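Local coordinates for protein lipoxygenase (Cyanothece sp., PDB 5EK8) that probably oxygenates polyunsaturated fatty acids with molecular oxygen as a 9R-lipoxygenase, using a non-heme iron, at residues 248-253 / 341-346; 374-379 / 489-494. All coordinates share one frame; numbering follows the deposited sequence.

Interaction 1: 248-253 / 341-346; sequences EYFVLR and QAKRIF
Phe250 of helix 247-256 meets Lys343 and Phe346, one turn apart on helix 337-377. The first contact is a CH-pi interaction. Lys343 CG sits over one face of the Phe250 ring, 3.9 Å from the ring centroid and displaced from the ring centre to the CD2-CE2 side. CB and CD of Lys343 follow the same face, so the aliphatic part of the lysine lies against the ring. The chain then bends at chi3 (-63°), and this carries NZ past the ring to Asp247, with which it forms a salt bridge. NZ also donates to the carbonyl O of Arg245, so the amine is tied to the start of helix 247-256 and the residues just before it.

The contact belongs to the alpha-helical lipoxygenase fold, where it joins the first part of the long helix 337-377 to a short helix. The second kind of contact is aromatic. Phe250 CZ comes within 3.5 Å of Phe346 CD2. The Phe250 and Phe346 ring planes are inclined at 61°, an oblique pair, with centroids 5.4 Å apart. Strands 291-300 and 303-313 supply further cover: Phe250 touches Phe297 and Ile309, and Phe346 touches Ala295.

Interaction 2: 374-379 / 489-494; sequences CFRNLR and SEDLVE
Asp491 OD1 is gripped by two donors from one helix end, Arg376 NE and Asn377 ND2. They belong to the last turn of helix 337-377, the long helix of the lipoxygenase fold that also carries iron ligands further back. Asp491 lies on helix 482-495, so the carboxylate ties two helices together through side chains.

The bond from Arg376 NE to Asp491 OD1 is a salt bridge of 2.7 Å. It is somewhat bent, with 148° at the hydrogen. The oxygen lies near the edge of the guanidinium, slightly tilted from its plane. The arginine chain bends at chi3 (73°), which turns NE toward the carboxylate. The other end of the guanidinium has its own partners: NH1 forms a salt bridge with Asp63 and a hydrogen bond to the carbonyl O of Trp163. The group is therefore held from more than one side.

Asn377 ND2 donates to Asp491 OD1 over 2.8 Å, and this bond is almost straight. The acceptor lies in the plane of the amide. ND2 also bonds to the carbonyl O of Ala373, which would help fix the rotation of the amide. All three residues are buried, and the two donors would be expected to stabilise the negative charge of Asp491. Neither donor lies in the carboxylate plane: Arg376 NE and Asn377 ND2 reach Asp491 OD1 from opposite faces of it.

In the fold
Interactions 1 and 2 share helix 337-377. Interaction 1 holds its first part and interaction 2 its last turn. Their centres are 42 Å apart, with nearest atoms about 30 Å apart, and they lie on opposite sides of the chain's centre. Between them the same helix carries His359 and His364, which bind the iron together with His570, Asn574 and Ile668. Neither contact touches the metal site. The long helix is thus held on both sides of its iron-binding part, by different chemistry: interaction 1 is made of aromatic and aliphatic groups, interaction 2 of charge and hydrogen bonds.

Interaction 1: 248-253 / 341-346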
ATOM      1  N   GLU A 248      16.574 -10.761  24.894  1.00 53.58           N
ATOM      2  CA  GLU A 248      16.987 -11.352  23.626  1.00 52.21           C
ATOM      3  C   GLU A 248      15.907 -11.151  22.568  1.00 49.80           C
ATOM      4  O   GLU A 248      16.183 -10.761  21.425  1.00 50.65           O
ATOM      5  CB  GLU A 248      17.284 -12.846  23.799  1.00 49.19           C
ATOM      6  CG  GLU A 248      18.406 -13.178  24.790  0.89 48.35           C
ATOM      7  CD  GLU A 248      17.992 -13.006  26.245  0.79 46.41           C
ATOM      8  OE1 GLU A 248      16.781 -12.874  26.514  0.41 45.32           O
ATOM      9  OE2 GLU A 248      18.880 -12.994  27.120  0.89 46.35           O
ATOM     10  N   TYR A 249      14.669 -11.404  22.974  1.00 46.77           N
ATOM     11  CA  TYR A 249      13.532 -11.290  22.076  1.00 45.47           C
ATOM     12  C   TYR A 249      13.223  -9.827  21.777  1.00 44.97           C
ATOM     13  O   TYR A 249      12.831  -9.487  20.660  1.00 41.13           O
ATOM     14  CB  TYR A 249      12.302 -11.987  22.666  1.00 45.58           C
ATOM     15  CG  TYR A 249      11.188 -12.143  21.662  1.00 41.68           C
ATOM     16  CD1 TYR A 249      11.294 -13.059  20.621  1.00 39.01           C
ATOM     17  CD2 TYR A 249      10.039 -11.366  21.742  1.00 40.11           C
ATOM     18  CE1 TYR A 249      10.288 -13.197  19.687  1.00 42.67           C
ATOM     19  CE2 TYR A 249       9.026 -11.497  20.816  1.00 44.16           C
ATOM     20  CZ  TYR A 249       9.153 -12.413  19.787  1.00 47.86           C
ATOM     21  OH  TYR A 249       8.140 -12.547  18.863  1.00 53.37           O
ATOM     22  N   PHE A 250      13.402  -8.973  22.783  1.00 48.20           N
ATOM     23  CA  PHE A 250      13.227  -7.534  22.621  1.00 48.32           C
ATOM     24  C   PHE A 250      14.124  -7.014  21.506  1.00 50.03           C
ATOM     25  O   PHE A 250      13.669  -6.307  20.599  1.00 53.90           O
ATOM     26  CB  PHE A 250      13.529  -6.808  23.933  1.00 46.69           C
ATOM     27  CG  PHE A 250      13.408  -5.313  23.848  1.00 48.86           C
ATOM     28  CD1 PHE A 250      14.539  -4.515  23.767  1.00 46.04           C
ATOM     29  CD2 PHE A 250      12.163  -4.703  23.860  1.00 50.54           C
ATOM     30  CE1 PHE A 250      14.430  -3.137  23.700  1.00 46.05           C
ATOM     31  CE2 PHE A 250      12.049  -3.323  23.791  1.00 49.04           C
ATOM     32  CZ  PHE A 250      13.184  -2.540  23.711  1.00 45.52           C
ATOM     33  N   VAL A 251      15.397  -7.392  21.577  1.00 46.93           N
ATOM     34  CA  VAL A 251      16.377  -7.005  20.568  1.00 46.29           C
ATOM     35  C   VAL A 251      16.030  -7.592  19.206  1.00 43.82           C
ATOM     36  O   VAL A 251      16.029  -6.881  18.191  1.00 37.97           O
ATOM     37  CB  VAL A 251      17.795  -7.454  20.972  1.00 43.06           C
ATOM     38  CG1 VAL A 251      18.754  -7.321  19.799  1.00 41.16           C
ATOM     39  CG2 VAL A 251      18.275  -6.651  22.164  1.00 41.07           C
ATOM     40  N   LEU A 252      15.729  -8.888  19.189  1.00 46.82           N
ATOM     41  CA  LEU A 252      15.370  -9.562  17.946  1.00 47.51           C
ATOM     42  C   LEU A 252      14.212  -8.871  17.227  1.00 48.94           C
ATOM     43  O   LEU A 252      14.233  -8.732  16.007  1.00 51.31           O
ATOM     44  CB  LEU A 252      15.018 -11.025  18.210  1.00 48.04           C
ATOM     45  CG  LEU A 252      16.216 -11.958  18.365  1.00 47.80           C
ATOM     46  CD1 LEU A 252      15.752 -13.364  18.650  1.00 45.77           C
ATOM     47  CD2 LEU A 252      17.092 -11.917  17.118  1.00 46.45           C
ATOM     48  N   ARG A 253      13.212  -8.424  17.981  1.00 46.66           N
ATOM     49  CA  ARG A 253      12.037  -7.811  17.370  1.00 45.49           C
ATOM     50  C   ARG A 253      12.277  -6.348  17.037  1.00 49.24           C
ATOM     51  O   ARG A 253      11.635  -5.795  16.144  1.00 49.99           O
ATOM     52  CB  ARG A 253      10.816  -7.954  18.277  1.00 45.36           C
ATOM     53  CG  ARG A 253      10.404  -9.399  18.506  1.00 48.16           C
ATOM     54  CD  ARG A 253      10.463 -10.217  17.217  1.00 44.75           C
ATOM     55  NE  ARG A 253       9.349  -9.920  16.320  1.00 43.92           N
ATOM     56  CZ  ARG A 253       9.188 -10.470  15.119  1.00 41.06           C
ATOM     57  NH1 ARG A 253       8.141 -10.145  14.371  1.00 35.93           N
ATOM     58  NH2 ARG A 253      10.076 -11.341  14.664  1.00 43.94           N
ATOM     59  N   GLN A 341       8.272  -3.030  32.013  1.00 49.36           N
ATOM     60  CA  GLN A 341       7.261  -2.045  31.642  1.00 51.38           C
ATOM     61  C   GLN A 341       7.815  -1.022  30.645  1.00 49.11           C
ATOM     62  O   GLN A 341       7.115  -0.604  29.716  1.00 47.17           O
ATOM     63  CB  GLN A 341       6.722  -1.350  32.897  1.00 51.36           C
ATOM     64  CG  GLN A 341       5.853  -2.262  33.760  1.00 53.53           C
ATOM     65  CD  GLN A 341       5.820  -1.847  35.221  1.00 57.46           C
ATOM     66  OE1 GLN A 341       6.339  -0.797  35.597  1.00 56.83           O
ATOM     67  NE2 GLN A 341       5.215  -2.683  36.055  1.00 64.72           N
ATOM     68  N   ALA A 342       9.076  -0.636  30.833  1.00 45.82           N
ATOM     69  CA  ALA A 342       9.755   0.221  29.865  1.00 44.15           C
ATOM     70  C   ALA A 342       9.810  -0.457  28.496  1.00 45.95           C
ATOM     71  O   ALA A 342       9.524   0.170  27.467  1.00 43.91           O
ATOM     72  CB  ALA A 342      11.159   0.568  30.343  1.00 39.80           C
ATOM     73  N   LYS A 343      10.165  -1.740  28.486  1.00 44.39           N
ATOM     74  CA  LYS A 343      10.253  -2.487  27.232  1.00 42.06           C
ATOM     75  C   LYS A 343       8.898  -2.556  26.530  1.00 40.91           C
ATOM     76  O   LYS A 343       8.811  -2.444  25.301  1.00 39.49           O
ATOM     77  CB  LYS A 343      10.797  -3.896  27.479  1.00 43.56           C
ATOM     78  CG  LYS A 343      12.313  -3.971  27.527  1.00 44.94           C
ATOM     79  CD  LYS A 343      12.798  -5.400  27.715  1.00 44.12           C
ATOM     80  CE  LYS A 343      12.338  -5.970  29.048  1.00 48.29           C
ATOM     81  NZ  LYS A 343      13.002  -7.267  29.366  1.00 50.36           N
ATOM     82  N   ARG A 344       7.837  -2.728  27.311  1.00 44.64           N
ATOM     83  CA  ARG A 344       6.500  -2.747  26.725  1.00 44.79           C
ATOM     84  C   ARG A 344       6.132  -1.384  26.120  1.00 46.43           C
ATOM     85  O   ARG A 344       5.586  -1.310  25.007  1.00 42.84           O
ATOM     86  CB  ARG A 344       5.463  -3.159  27.769  1.00 38.96           C
ATOM     87  CG  ARG A 344       4.048  -3.261  27.221  1.00 37.76           C
ATOM     88  CD  ARG A 344       3.093  -3.672  28.315  1.00 41.15           C
ATOM     89  NE  ARG A 344       1.694  -3.563  27.916  1.00 44.11           N
ATOM     90  CZ  ARG A 344       0.689  -3.501  28.783  1.00 51.14           C
ATOM     91  NH1 ARG A 344       0.940  -3.525  30.086  1.00 48.04           N
ATOM     92  NH2 ARG A 344      -0.562  -3.408  28.351  1.00 57.13           N
ATOM     93  N   ILE A 345       6.429  -0.311  26.855  1.00 45.73           N
ATOM     94  CA  ILE A 345       6.159   1.046  26.376  1.00 42.53           C
ATOM     95  C   ILE A 345       6.875   1.318  25.048  1.00 43.36           C
ATOM     96  O   ILE A 345       6.265   1.806  24.081  1.00 43.75           O
ATOM     97  CB  ILE A 345       6.579   2.107  27.411  1.00 36.47           C
ATOM     98  CG1 ILE A 345       5.640   2.068  28.617  1.00 33.35           C
ATOM     99  CG2 ILE A 345       6.547   3.492  26.789  1.00 32.17           C
ATOM    100  CD1 ILE A 345       5.892   3.158  29.627  1.00 33.43           C
ATOM    101  N   PHE A 346       8.164   0.984  25.002  1.00 37.78           N
ATOM    102  CA  PHE A 346       8.912   1.063  23.757  1.00 37.22           C
ATOM    103  C   PHE A 346       8.212   0.284  22.658  1.00 39.85           C
ATOM    104  O   PHE A 346       8.056   0.787  21.546  1.00 40.76           O
ATOM    105  CB  PHE A 346      10.333   0.531  23.923  1.00 39.62           C
ATOM    106  CG  PHE A 346      11.161   0.646  22.673  1.00 41.09           C
ATOM    107  CD1 PHE A 346      11.867   1.806  22.403  1.00 44.21           C
ATOM    108  CD2 PHE A 346      11.223  -0.395  21.764  1.00 42.90           C
ATOM    109  CE1 PHE A 346      12.624   1.923  21.250  1.00 46.40           C
ATOM    110  CE2 PHE A 346      11.978  -0.284  20.611  1.00 43.76           C
ATOM    111  CZ  PHE A 346      12.682   0.875  20.356  1.00 45.88           C
TER

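Interaction 2: 374-379 / 489-494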
ATOM      1  N   CYS A 374       1.381   4.846 -13.212  1.00 48.15           N
ATOM      2  CA  CYS A 374       1.627   3.664 -14.027  1.00 45.93           C
ATOM      3  C   CYS A 374       0.445   3.333 -14.918  1.00 46.99           C
ATOM      4  O   CYS A 374       0.578   3.268 -16.141  1.00 47.87           O
ATOM      5  CB  CYS A 374       1.950   2.463 -13.138  1.00 45.71           C
ATOM      6  SG  CYS A 374       1.934   0.875 -13.995  1.00 47.31           S
ATOM      7  N   PHE A 375      -0.712   3.119 -14.302  1.00 48.13           N
ATOM      8  CA  PHE A 375      -1.903   2.758 -15.059  1.00 50.14           C
ATOM      9  C   PHE A 375      -2.365   3.907 -15.943  1.00 51.69           C
ATOM     10  O   PHE A 375      -3.081   3.699 -16.920  1.00 53.95           O
ATOM     11  CB  PHE A 375      -3.028   2.318 -14.119  1.00 47.99           C
ATOM     12  CG  PHE A 375      -2.862   0.917 -13.600  1.00 51.57           C
ATOM     13  CD1 PHE A 375      -3.270  -0.168 -14.358  1.00 50.23           C
ATOM     14  CD2 PHE A 375      -2.287   0.682 -12.362  1.00 51.11           C
ATOM     15  CE1 PHE A 375      -3.116  -1.454 -13.890  1.00 50.11           C
ATOM     16  CE2 PHE A 375      -2.130  -0.604 -11.890  1.00 48.35           C
ATOM     17  CZ  PHE A 375      -2.545  -1.671 -12.656  1.00 50.26           C
ATOM     18  N   ARG A 376      -1.946   5.121 -15.601  1.00 49.89           N
ATOM     19  CA  ARG A 376      -2.282   6.276 -16.416  1.00 46.25           C
ATOM     20  C   ARG A 376      -1.509   6.287 -17.725  1.00 46.74           C
ATOM     21  O   ARG A 376      -2.061   6.648 -18.761  1.00 48.67           O
ATOM     22  CB  ARG A 376      -2.016   7.574 -15.658  1.00 45.01           C
ATOM     23  CG  ARG A 376      -3.166   8.048 -14.798  1.00 44.26           C
ATOM     24  CD  ARG A 376      -2.781   9.313 -14.034  1.00 40.59           C
ATOM     25  NE  ARG A 376      -2.726  10.482 -14.903  1.00 35.32           N
ATOM     26  CZ  ARG A 376      -3.705  11.373 -15.007  1.00 42.86           C
ATOM     27  NH1 ARG A 376      -4.809  11.234 -14.288  1.00 43.77           N
ATOM     28  NH2 ARG A 376      -3.579  12.409 -15.822  1.00 52.37           N
ATOM     29  N   ASN A 377      -0.237   5.892 -17.688  1.00 49.86           N
ATOM     30  CA  ASN A 377       0.634   6.162 -18.836  1.00 50.92           C
ATOM     31  C   ASN A 377       1.349   4.967 -19.478  1.00 55.07           C
ATOM     32  O   ASN A 377       1.982   5.120 -20.523  1.00 57.25           O
ATOM     33  CB  ASN A 377       1.686   7.199 -18.429  1.00 45.55           C
ATOM     34  CG  ASN A 377       1.065   8.489 -17.920  1.00 46.16           C
ATOM     35  OD1 ASN A 377       0.620   9.326 -18.703  1.00 50.25           O
ATOM     36  ND2 ASN A 377       1.039   8.656 -16.603  1.00 42.34           N
ATOM     37  N   LEU A 378       1.257   3.788 -18.872  1.00 55.35           N
ATOM     38  CA  LEU A 378       1.991   2.632 -19.388  1.00 55.13           C
ATOM     39  C   LEU A 378       1.083   1.627 -20.092  1.00 56.04           C
ATOM     40  O   LEU A 378       0.355   0.878 -19.440  1.00 58.46           O
ATOM     41  CB  LEU A 378       2.757   1.944 -18.256  1.00 54.59           C
ATOM     42  CG  LEU A 378       3.840   2.803 -17.601  1.00 54.93           C
ATOM     43  CD1 LEU A 378       4.610   2.009 -16.554  1.00 53.06           C
ATOM     44  CD2 LEU A 378       4.781   3.372 -18.660  1.00 56.45           C
ATOM     45  N   ARG A 379       1.141   1.610 -21.421  1.00 56.24           N
ATOM     46  CA  ARG A 379       0.325   0.697 -22.227  1.00 55.85           C
ATOM     47  C   ARG A 379       1.155  -0.122 -23.218  1.00 60.61           C
ATOM     48  O   ARG A 379       1.330  -1.328 -23.040  1.00 63.29           O
ATOM     49  CB  ARG A 379      -0.754   1.477 -22.978  1.00 50.55           C
ATOM     50  CG  ARG A 379      -2.051   1.593 -22.212  1.00 46.14           C
ATOM     51  CD  ARG A 379      -2.904   2.740 -22.707  1.00 46.39           C
ATOM     52  NE  ARG A 379      -3.368   3.533 -21.578  1.00 55.77           N
ATOM     53  CZ  ARG A 379      -3.002   4.787 -21.346  1.00 62.72           C
ATOM     54  NH1 ARG A 379      -3.469   5.423 -20.283  1.00 66.70           N
ATOM     55  NH2 ARG A 379      -2.181   5.407 -22.180  1.00 61.85           N
ATOM     56  N   SER A 489       6.855   9.601 -15.827  1.00 43.43           N
ATOM     57  CA  SER A 489       7.728  10.436 -15.015  1.00 48.78           C
ATOM     58  C   SER A 489       7.071  11.775 -14.667  1.00 52.54           C
ATOM     59  O   SER A 489       7.046  12.192 -13.504  1.00 50.13           O
ATOM     60  CB  SER A 489       9.052  10.664 -15.752  1.00 51.00           C
ATOM     61  OG  SER A 489       9.856  11.628 -15.098  1.00 54.32           O
ATOM     62  N   GLU A 490       6.532  12.436 -15.688  1.00 54.80           N
ATOM     63  CA  GLU A 490       5.915  13.746 -15.530  1.00 51.47           C
ATOM     64  C   GLU A 490       4.730  13.697 -14.576  1.00 47.39           C
ATOM     65  O   GLU A 490       4.599  14.556 -13.718  1.00 44.42           O
ATOM     66  CB  GLU A 490       5.479  14.299 -16.887  1.00 52.28           C
ATOM     67  CG  GLU A 490       6.638  14.707 -17.782  1.00 51.64           C
ATOM     68  CD  GLU A 490       6.186  15.164 -19.152  1.00 53.11           C
ATOM     69  OE1 GLU A 490       7.053  15.339 -20.035  1.00 55.29           O
ATOM     70  OE2 GLU A 490       4.965  15.346 -19.346  1.00 53.30           O
ATOM     71  N   ASP A 491       3.877  12.687 -14.719  1.00 46.57           N
ATOM     72  CA  ASP A 491       2.743  12.527 -13.812  1.00 45.76           C
ATOM     73  C   ASP A 491       3.215  12.326 -12.371  1.00 40.49           C
ATOM     74  O   ASP A 491       2.678  12.944 -11.435  1.00 36.68           O
ATOM     75  CB  ASP A 491       1.862  11.360 -14.257  1.00 51.18           C
ATOM     76  CG  ASP A 491       0.662  11.814 -15.074  1.00 56.05           C
ATOM     77  OD1 ASP A 491      -0.125  10.946 -15.512  1.00 57.91           O
ATOM     78  OD2 ASP A 491       0.497  13.037 -15.270  1.00 58.67           O
ATOM     79  N   LEU A 492       4.230  11.475 -12.203  1.00 39.54           N
ATOM     80  CA  LEU A 492       4.844  11.267 -10.887  1.00 39.85           C
ATOM     81  C   LEU A 492       5.321  12.568 -10.237  1.00 46.82           C
ATOM     82  O   LEU A 492       4.907  12.899  -9.124  1.00 47.66           O
ATOM     83  CB  LEU A 492       6.018  10.293 -10.985  1.00 37.03           C
ATOM     84  CG  LEU A 492       5.645   8.831 -11.217  1.00 45.84           C
ATOM     85  CD1 LEU A 492       6.878   8.020 -11.597  1.00 46.20           C
ATOM     86  CD2 LEU A 492       4.950   8.241  -9.979  1.00 48.52           C
ATOM     87  N   VAL A 493       6.195  13.295 -10.931  1.00 48.56           N
ATOM     88  CA  VAL A 493       6.754  14.537 -10.399  1.00 46.24           C
ATOM     89  C   VAL A 493       5.668  15.580 -10.137  1.00 43.49           C
ATOM     90  O   VAL A 493       5.604  16.169  -9.057  1.00 42.68           O
ATOM     91  CB  VAL A 493       7.812  15.144 -11.357  1.00 41.47           C
ATOM     92  CG1 VAL A 493       8.193  16.562 -10.923  1.00 35.26           C
ATOM     93  CG2 VAL A 493       9.041  14.254 -11.433  1.00 42.27           C
ATOM     94  N   GLU A 494       4.812  15.794 -11.128  1.00 40.42           N
ATOM     95  CA  GLU A 494       3.791  16.829 -11.053  1.00 45.15           C
ATOM     96  C   GLU A 494       2.764  16.567  -9.967  1.00 45.85           C
ATOM     97  O   GLU A 494       2.165  17.507  -9.448  0.90 47.30           O
ATOM     98  CB  GLU A 494       3.081  16.976 -12.400  1.00 51.72           C
ATOM     99  CG  GLU A 494       3.975  17.518 -13.509  0.69 60.99           C
ATOM    100  CD  GLU A 494       3.250  17.658 -14.831  1.00 67.22           C
ATOM    101  OE1 GLU A 494       2.015  17.460 -14.852  0.98 74.19           O
ATOM    102  OE2 GLU A 494       3.924  17.952 -15.845  1.00 66.29           O
TER